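Local coordinates for endoglucanase A (PDB 3IK2), which probably hydrolyses internal beta-1,4-glucosidic bonds of cellulose and related glucans, as a calcium-containing endoglucanase of glycoside hydrolase family 44, at residues T120-S125 with I191-T196; E220-A225 with K347-E352. All blocks are in the same frame, centred on the assembly; numbering follows the deposited sequence.

Overall arrangement
After strand 2-15, which belongs to the nine-stranded sheet completed by the C-terminal part, the chain enters a closed eight-stranded TIM-like barrel. Contact 1 comes first: residues 120-125 meet 191-196, joining the excursions that follow barrel strands 99-103 and 174-177 and closing a loop that includes the calcium ligands Asp144, Asp147 and Ser149. Helix 198-215 then leads to strand 220-226, where contact 2 opens. Its partner, strand 347-353, is reached only after strand 273-278 has been laid between them. The two closures follow in series, centres about 26 Å apart: contact 1 joins peripheral loops, whereas contact 2 joins, inside the barrel, side chains of the two strands flanking 273-278.

Contact 1: residues T120-S125 with I191-T196; sequences TDVAPS and IHPDKT. With ACT (acetate ion), chain J.
Ala123 and Ile191 mark the closest approach of two irregular backbones, their CA atoms 5.4 Å apart. Both segments belong to loops of the TIM-like barrel: residues 120-125 to the excursion after barrel strand 99-103, and residues 191-196 to the connection that runs from strand 174-177 to helix 198-215. Ala123 and Leu190, just ahead of the second segment, share a backbone hydrogen bond that joins the loops. A water molecule adds a second bridge, donating one hydrogen to Ala123 O at 2.7 Å and the other to Ile191 O at 2.8 Å, which links two carbonyls that do not face each other directly. The peptide bond after Ala123 is cis, and the chain folds back there far enough for Ser125 OG to reach Asp121 O at 3.0 Å, from above the carbonyl plane (43° out of it).

Side chains add little to the join. Val122 holds CG2 anti to its backbone N (CG1 at chi1 55°), which sends that methyl to CG of the Pro193 ring at 4.1 Å; the two side chains meet at about a right angle, touching at a single apolar point. The methyl of Ala123 points to the second segment and ends 4.3 Å from Ile191 O, while the Ile191 CB points away from 120-125 and its side chain packs on Trp128 and Thr43. Ala123 also touches Trp128, so this residue of strand 128-132 borders both segments.

His192 is held by its NE2, hydrogen-bonded to Glu200 OE2 of helix 198-215, and its ring meets that of Trp184. Beyond Pro193 the segment moves away from 120-125. At Lys195 the backbone N donates almost straight, at 173°, to an acetate probably taken up from the crystallisation liquor; the Lys195 N to acetate O distance of 2.5 Å is very short and its exact value doubtful.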
ATOM      1  N   THR A 120      11.166 -15.791 -28.978  1.00 22.28           N
ATOM      2  CA  THR A 120      12.523 -15.736 -29.462  1.00 22.29           C
ATOM      3  C   THR A 120      13.294 -14.476 -28.991  1.00 21.32           C
ATOM      4  O   THR A 120      14.533 -14.448 -29.087  1.00 21.11           O
ATOM      5  CB  THR A 120      12.506 -15.794 -31.011  1.00 22.31           C
ATOM      6  OG1 THR A 120      11.734 -16.930 -31.414  1.00 27.00           O
ATOM      7  CG2 THR A 120      13.884 -15.966 -31.545  1.00 23.68           C
ATOM      8  N   ASP A 121      12.577 -13.458 -28.491  1.00 19.17           N
ATOM      9  CA  ASP A 121      13.199 -12.200 -28.082  1.00 18.02           C
ATOM     10  C   ASP A 121      13.688 -12.207 -26.630  1.00 17.49           C
ATOM     11  O   ASP A 121      14.144 -11.173 -26.098  1.00 17.79           O
ATOM     12  CB  ASP A 121      12.247 -11.023 -28.320  1.00 18.09           C
ATOM     13  CG  ASP A 121      12.003 -10.763 -29.789  1.00 17.02           C
ATOM     14  OD1 ASP A 121      12.941 -10.984 -30.575  1.00 13.57           O
ATOM     15  OD2 ASP A 121      10.866 -10.347 -30.152  1.00 18.65           O
ATOM     16  N   VAL A 122      13.610 -13.368 -25.997  1.00 15.56           N
ATOM     17  CA  VAL A 122      14.085 -13.523 -24.639  1.00 14.20           C
ATOM     18  C   VAL A 122      15.464 -12.856 -24.459  1.00 13.40           C
ATOM     19  O   VAL A 122      16.349 -12.948 -25.328  1.00 12.25           O
ATOM     20  CB  VAL A 122      14.039 -15.023 -24.196  1.00 14.12           C
ATOM     21  CG1 VAL A 122      14.805 -15.920 -25.173  1.00 15.51           C
ATOM     22  CG2 VAL A 122      14.537 -15.200 -22.776  1.00 13.33           C
ATOM     23  N   ALA A 123      15.618 -12.161 -23.336  1.00 11.93           N
ATOM     24  CA  ALA A 123      16.874 -11.481 -23.018  1.00 11.12           C
ATOM     25  C   ALA A 123      17.984 -12.497 -22.698  1.00 10.94           C
ATOM     26  O   ALA A 123      17.710 -13.541 -22.110  1.00 11.23           O
ATOM     27  CB  ALA A 123      16.666 -10.525 -21.855  1.00  8.97           C
ATOM     28  N   PRO A 124      19.244 -12.195 -23.070  1.00 10.77           N
ATOM     29  CA  PRO A 124      19.740 -11.016 -23.800  1.00 10.56           C
ATOM     30  C   PRO A 124      19.437 -11.036 -25.309  1.00 11.17           C
ATOM     31  O   PRO A 124      19.528 -12.083 -25.950  1.00 10.38           O
ATOM     32  CB  PRO A 124      21.250 -11.091 -23.571  1.00 11.36           C
ATOM     33  CG  PRO A 124      21.536 -12.589 -23.411  1.00  9.85           C
ATOM     34  CD  PRO A 124      20.342 -13.117 -22.680  1.00 10.93           C
ATOM     35  N   SER A 125      19.088  -9.871 -25.854  1.00 11.41           N
ATOM     36  CA  SER A 125      18.809  -9.689 -27.281  1.00 11.98           C
ATOM     37  C   SER A 125      18.747  -8.188 -27.569  1.00 12.45           C
ATOM     38  O   SER A 125      18.810  -7.382 -26.640  1.00 13.08           O
ATOM     39  CB  SER A 125      17.499 -10.373 -27.697  1.00 11.23           C
ATOM     40  OG  SER A 125      16.355  -9.617 -27.312  1.00 12.74           O
ATOM     41  N   ILE A 191      12.284 -11.386 -19.730  1.00  7.11           N
ATOM     42  CA  ILE A 191      13.359 -10.769 -18.940  1.00  7.21           C
ATOM     43  C   ILE A 191      14.050 -11.833 -18.083  1.00  7.44           C
ATOM     44  O   ILE A 191      15.265 -11.868 -17.977  1.00  7.59           O
ATOM     45  CB  ILE A 191      12.768  -9.632 -18.007  1.00  6.56           C
ATOM     46  CG1 ILE A 191      12.101  -8.527 -18.829  1.00  6.10           C
ATOM     47  CG2 ILE A 191      13.810  -9.038 -16.997  1.00  5.22           C
ATOM     48  CD1 ILE A 191      11.669  -7.327 -17.973  1.00  7.09           C
ATOM     49  N   HIS A 192      13.243 -12.677 -17.444  1.00  7.97           N
ATOM     50  CA  HIS A 192      13.715 -13.556 -16.387  1.00  7.91           C
ATOM     51  C   HIS A 192      13.032 -14.945 -16.468  1.00  8.67           C
ATOM     52  O   HIS A 192      12.228 -15.279 -15.581  1.00  8.53           O
ATOM     53  CB  HIS A 192      13.460 -12.895 -15.013  1.00  7.97           C
ATOM     54  CG  HIS A 192      14.161 -13.560 -13.869  1.00  5.94           C
ATOM     55  ND1 HIS A 192      13.790 -14.804 -13.391  1.00  3.56           N
ATOM     56  CD2 HIS A 192      15.196 -13.148 -13.091  1.00  5.81           C
ATOM     57  CE1 HIS A 192      14.562 -15.123 -12.362  1.00  4.09           C
ATOM     58  NE2 HIS A 192      15.433 -14.142 -12.171  1.00  5.52           N
ATOM     59  N   PRO A 193      13.359 -15.753 -17.517  1.00  8.94           N
ATOM     60  CA  PRO A 193      12.745 -17.066 -17.777  1.00  9.28           C
ATOM     61  C   PRO A 193      12.734 -18.030 -16.568  1.00  9.96           C
ATOM     62  O   PRO A 193      11.779 -18.793 -16.394  1.00  9.47           O
ATOM     63  CB  PRO A 193      13.630 -17.663 -18.916  1.00  9.47           C
ATOM     64  CG  PRO A 193      14.802 -16.824 -19.026  1.00  8.48           C
ATOM     65  CD  PRO A 193      14.354 -15.441 -18.563  1.00  8.84           C
ATOM     66  N   ASP A 194      13.786 -17.996 -15.766  1.00 10.46           N
ATOM     67  CA  ASP A 194      13.946 -18.934 -14.668  1.00 11.83           C
ATOM     68  C   ASP A 194      13.247 -18.509 -13.377  1.00 12.05           C
ATOM     69  O   ASP A 194      13.062 -17.334 -13.106  1.00 11.89           O
ATOM     70  CB  ASP A 194      15.423 -19.159 -14.359  1.00 12.23           C
ATOM     71  CG  ASP A 194      16.211 -19.762 -15.537  1.00 14.35           C
ATOM     72  OD1 ASP A 194      15.644 -20.351 -16.482  1.00 15.06           O
ATOM     73  OD2 ASP A 194      17.443 -19.641 -15.492  1.00 17.71           O
ATOM     74  N   LYS A 195      12.885 -19.487 -12.561  1.00 12.49           N
ATOM     75  CA  LYS A 195      12.390 -19.204 -11.216  1.00 13.26           C
ATOM     76  C   LYS A 195      13.387 -18.343 -10.425  1.00 12.10           C
ATOM     77  O   LYS A 195      14.598 -18.510 -10.527  1.00 12.88           O
ATOM     78  CB  LYS A 195      12.039 -20.517 -10.502  1.00 13.32           C
ATOM     79  CG  LYS A 195      10.668 -21.091 -10.967  1.00 14.92           C
ATOM     80  CD  LYS A 195      10.190 -22.246 -10.070  1.00 16.07           C
ATOM     81  CE  LYS A 195       8.643 -22.371 -10.075  1.00 21.21           C
ATOM     82  NZ  LYS A 195       8.049 -23.533  -9.252  1.00 18.91           N
ATOM     83  N   THR A 196      12.874 -17.389  -9.668  1.00 11.23           N
ATOM     84  CA  THR A 196      13.707 -16.541  -8.828  1.00  9.58           C
ATOM     85  C   THR A 196      14.104 -17.284  -7.548  1.00  9.92           C
ATOM     86  O   THR A 196      13.274 -17.817  -6.843  1.00  9.86           O
ATOM     87  CB  THR A 196      12.957 -15.251  -8.446  1.00  9.89           C
ATOM     88  OG1 THR A 196      12.310 -14.708  -9.618  1.00  9.03           O
ATOM     89  CG2 THR A 196      13.900 -14.251  -7.801  1.00  6.75           C
TER
HETATM   90  C   ACT J 521      13.788 -22.695 -13.548  1.00 42.88           C
HETATM   91  O   ACT J 521      12.965 -21.773 -13.464  1.00 43.03           O
HETATM   92  OXT ACT J 521      13.634 -23.414 -14.559  1.00 43.47           O
HETATM   93  CH3 ACT J 521      14.865 -22.904 -12.516  1.00 42.64           C
HETATM   94  O   HOH W   1      16.789 -13.570 -19.558  1.00 13.91           O

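Contact 2: residues E220-A225 with K347-E352; sequences ETFGPA and KLSFSE
Glu220 and Lys347 meet near the N-terminal ends of two strands of the TIM-like barrel, 220-226 and 347-353. Strand 273-278 lies between the two in the sheet, so they meet through side chains pointing into the barrel. From Glu220 the extended carboxylate arm puts OE2 2.7 Å from Lys347 NZ, a salt bridge with its hydrogen bond, between side chains that cross at about a right angle; the position of NZ is less certain than that of the other atoms. The carboxylate is shared, since OE1 is hydrogen-bonded to Tyr98 OH, and Lys347 also appears to make a cation-pi contact with Tyr380, subject to the same doubt about NZ.

Thr221 alternates outward, against helix 198-215. Phe222 turns inward again, its CA 7.7 Å from that of Ser349. The ring presents its edge: Ser349 OG lies there, near the ring plane, 3.5 Å from both CD2 and CE2 of Phe222. With OG anti to the Ser349 backbone N (chi1 165°), the hydroxyl is directed to this edge. Phe381 meets the Phe222 ring edge-to-face, adding another aromatic group to this interior layer.

Farther along, Ala225 touches Asp275, whose carboxylate is divided between two serines of 347-352: OD1 pairs with Ser349 OG and OD2 with Ser351 OG.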
ATOM      1  N   GLU A 220      14.403   5.849   1.831  1.00  8.76           N
ATOM      2  CA  GLU A 220      13.943   4.583   2.411  1.00  9.48           C
ATOM      3  C   GLU A 220      13.760   3.504   1.340  1.00  9.58           C
ATOM      4  O   GLU A 220      13.374   3.805   0.188  1.00  8.87           O
ATOM      5  CB  GLU A 220      12.628   4.803   3.143  1.00  8.94           C
ATOM      6  CG  GLU A 220      12.814   5.446   4.507  1.00 10.38           C
ATOM      7  CD  GLU A 220      11.481   5.812   5.148  1.00 13.24           C
ATOM      8  OE1 GLU A 220      10.429   5.778   4.455  1.00 14.43           O
ATOM      9  OE2 GLU A 220      11.488   6.174   6.341  1.00 15.76           O
ATOM     10  N   THR A 221      14.047   2.256   1.726  1.00  9.20           N
ATOM     11  CA  THR A 221      13.969   1.126   0.791  1.00  8.57           C
ATOM     12  C   THR A 221      12.844   0.209   1.178  1.00  8.18           C
ATOM     13  O   THR A 221      12.605  -0.020   2.371  1.00  7.04           O
ATOM     14  CB  THR A 221      15.292   0.303   0.710  1.00  8.62           C
ATOM     15  OG1 THR A 221      15.709  -0.045   2.029  1.00  7.13           O
ATOM     16  CG2 THR A 221      16.372   1.117  -0.000  1.00  6.45           C
ATOM     17  N   PHE A 222      12.158  -0.287   0.145  1.00  7.45           N
ATOM     18  CA  PHE A 222      10.946  -1.083   0.278  1.00  7.64           C
ATOM     19  C   PHE A 222      11.252  -2.361  -0.464  1.00  7.82           C
ATOM     20  O   PHE A 222      11.572  -2.310  -1.676  1.00  7.53           O
ATOM     21  CB  PHE A 222       9.725  -0.387  -0.388  1.00  6.73           C
ATOM     22  CG  PHE A 222       9.183   0.810   0.394  1.00  6.57           C
ATOM     23  CD1 PHE A 222       9.971   1.948   0.598  1.00  2.00           C
ATOM     24  CD2 PHE A 222       7.892   0.784   0.923  1.00  2.66           C
ATOM     25  CE1 PHE A 222       9.494   3.033   1.325  1.00  2.70           C
ATOM     26  CE2 PHE A 222       7.373   1.874   1.630  1.00  4.29           C
ATOM     27  CZ  PHE A 222       8.184   3.010   1.857  1.00  5.60           C
ATOM     28  N   GLY A 223      11.138  -3.492   0.257  1.00  7.29           N
ATOM     29  CA  GLY A 223      11.364  -4.823  -0.300  1.00  6.92           C
ATOM     30  C   GLY A 223      10.718  -5.924   0.527  1.00  7.80           C
ATOM     31  O   GLY A 223      10.359  -5.704   1.676  1.00  7.66           O
ATOM     32  N   PRO A 224      10.539  -7.124  -0.064  1.00  7.97           N
ATOM     33  CA  PRO A 224      10.862  -7.400  -1.464  1.00  8.26           C
ATOM     34  C   PRO A 224       9.750  -7.060  -2.454  1.00  7.92           C
ATOM     35  O   PRO A 224       9.937  -7.290  -3.638  1.00  9.86           O
ATOM     36  CB  PRO A 224      11.136  -8.930  -1.465  1.00  7.53           C
ATOM     37  CG  PRO A 224      10.909  -9.390  -0.061  1.00  6.68           C
ATOM     38  CD  PRO A 224      10.065  -8.340   0.606  1.00  7.15           C
ATOM     39  N   ALA A 225       8.638  -6.487  -1.985  1.00  7.76           N
ATOM     40  CA  ALA A 225       7.403  -6.278  -2.789  1.00  7.31           C
ATOM     41  C   ALA A 225       6.810  -7.597  -3.259  1.00  7.41           C
ATOM     42  O   ALA A 225       6.582  -7.816  -4.452  1.00  7.47           O
ATOM     43  CB  ALA A 225       7.620  -5.306  -3.979  1.00  7.42           C
ATOM     44  N   LYS A 347       9.858  -1.276   9.267  1.00  8.55           N
ATOM     45  CA  LYS A 347       8.469  -0.882   9.081  1.00  8.79           C
ATOM     46  C   LYS A 347       7.703  -1.802   8.131  1.00  8.20           C
ATOM     47  O   LYS A 347       8.296  -2.564   7.376  1.00  8.60           O
ATOM     48  CB  LYS A 347       8.403   0.561   8.554  1.00  8.40           C
ATOM     49  CG  LYS A 347       9.048   1.563   9.469  1.00 10.37           C
ATOM     50  CD  LYS A 347       9.514   2.686   8.558  1.00 17.91           C
ATOM     51  CE  LYS A 347      10.159   3.818   9.284  1.00 18.81           C
ATOM     52  NZ  LYS A 347      10.063   4.937   8.330  1.00 19.84           N
ATOM     53  N   LEU A 348       6.384  -1.676   8.144  1.00  6.98           N
ATOM     54  CA  LEU A 348       5.526  -2.536   7.339  1.00  6.79           C
ATOM     55  C   LEU A 348       4.818  -1.690   6.315  1.00  5.61           C
ATOM     56  O   LEU A 348       4.197  -0.690   6.662  1.00  5.54           O
ATOM     57  CB  LEU A 348       4.476  -3.266   8.215  1.00  6.38           C
ATOM     58  CG  LEU A 348       3.460  -4.184   7.528  1.00  7.05           C
ATOM     59  CD1 LEU A 348       4.178  -5.224   6.632  1.00  4.77           C
ATOM     60  CD2 LEU A 348       2.571  -4.854   8.617  1.00  5.49           C
ATOM     61  N   SER A 349       4.891  -2.124   5.065  1.00  5.14           N
ATOM     62  CA  SER A 349       4.230  -1.428   3.952  1.00  4.91           C
ATOM     63  C   SER A 349       3.314  -2.374   3.170  1.00  4.68           C
ATOM     64  O   SER A 349       3.626  -3.570   3.015  1.00  4.01           O
ATOM     65  CB  SER A 349       5.281  -0.806   3.043  1.00  4.51           C
ATOM     66  OG  SER A 349       4.743  -0.417   1.794  1.00  7.43           O
ATOM     67  N   PHE A 350       2.159  -1.849   2.736  1.00  5.27           N
ATOM     68  CA  PHE A 350       1.310  -2.522   1.724  1.00  5.90           C
ATOM     69  C   PHE A 350       1.201  -1.652   0.478  1.00  5.55           C
ATOM     70  O   PHE A 350       0.303  -0.812   0.363  1.00  5.62           O
ATOM     71  CB  PHE A 350      -0.087  -2.863   2.259  1.00  5.96           C
ATOM     72  CG  PHE A 350      -0.083  -3.928   3.357  1.00  8.61           C
ATOM     73  CD1 PHE A 350      -0.099  -3.564   4.707  1.00  6.18           C
ATOM     74  CD2 PHE A 350      -0.053  -5.292   3.033  1.00 10.20           C
ATOM     75  CE1 PHE A 350      -0.069  -4.544   5.718  1.00  9.38           C
ATOM     76  CE2 PHE A 350      -0.032  -6.272   4.039  1.00  9.15           C
ATOM     77  CZ  PHE A 350      -0.031  -5.896   5.384  1.00  7.66           C
ATOM     78  N   SER A 351       2.135  -1.844  -0.451  1.00  5.20           N
ATOM     79  CA  SER A 351       2.210  -1.005  -1.649  1.00  4.42           C
ATOM     80  C   SER A 351       1.230  -1.373  -2.760  1.00  4.28           C
ATOM     81  O   SER A 351       1.097  -0.628  -3.722  1.00  4.86           O
ATOM     82  CB  SER A 351       3.637  -0.944  -2.184  1.00  2.87           C
ATOM     83  OG  SER A 351       4.047  -2.229  -2.569  1.00  2.39           O
ATOM     84  N   GLU A 352       0.585  -2.525  -2.655  1.00  4.38           N
ATOM     85  CA  GLU A 352      -0.630  -2.820  -3.419  1.00  4.63           C
ATOM     86  C   GLU A 352      -1.639  -3.605  -2.578  1.00  4.72           C
ATOM     87  O   GLU A 352      -1.260  -4.490  -1.813  1.00  5.12           O
ATOM     88  CB  GLU A 352      -0.330  -3.600  -4.689  1.00  4.45           C
ATOM     89  CG  GLU A 352       0.421  -2.821  -5.759  1.00  5.30           C
ATOM     90  CD  GLU A 352       0.755  -3.679  -6.967  1.00  6.23           C
ATOM     91  OE1 GLU A 352      -0.067  -4.578  -7.286  1.00  5.91           O
ATOM     92  OE2 GLU A 352       1.822  -3.440  -7.597  1.00  6.10           O
TER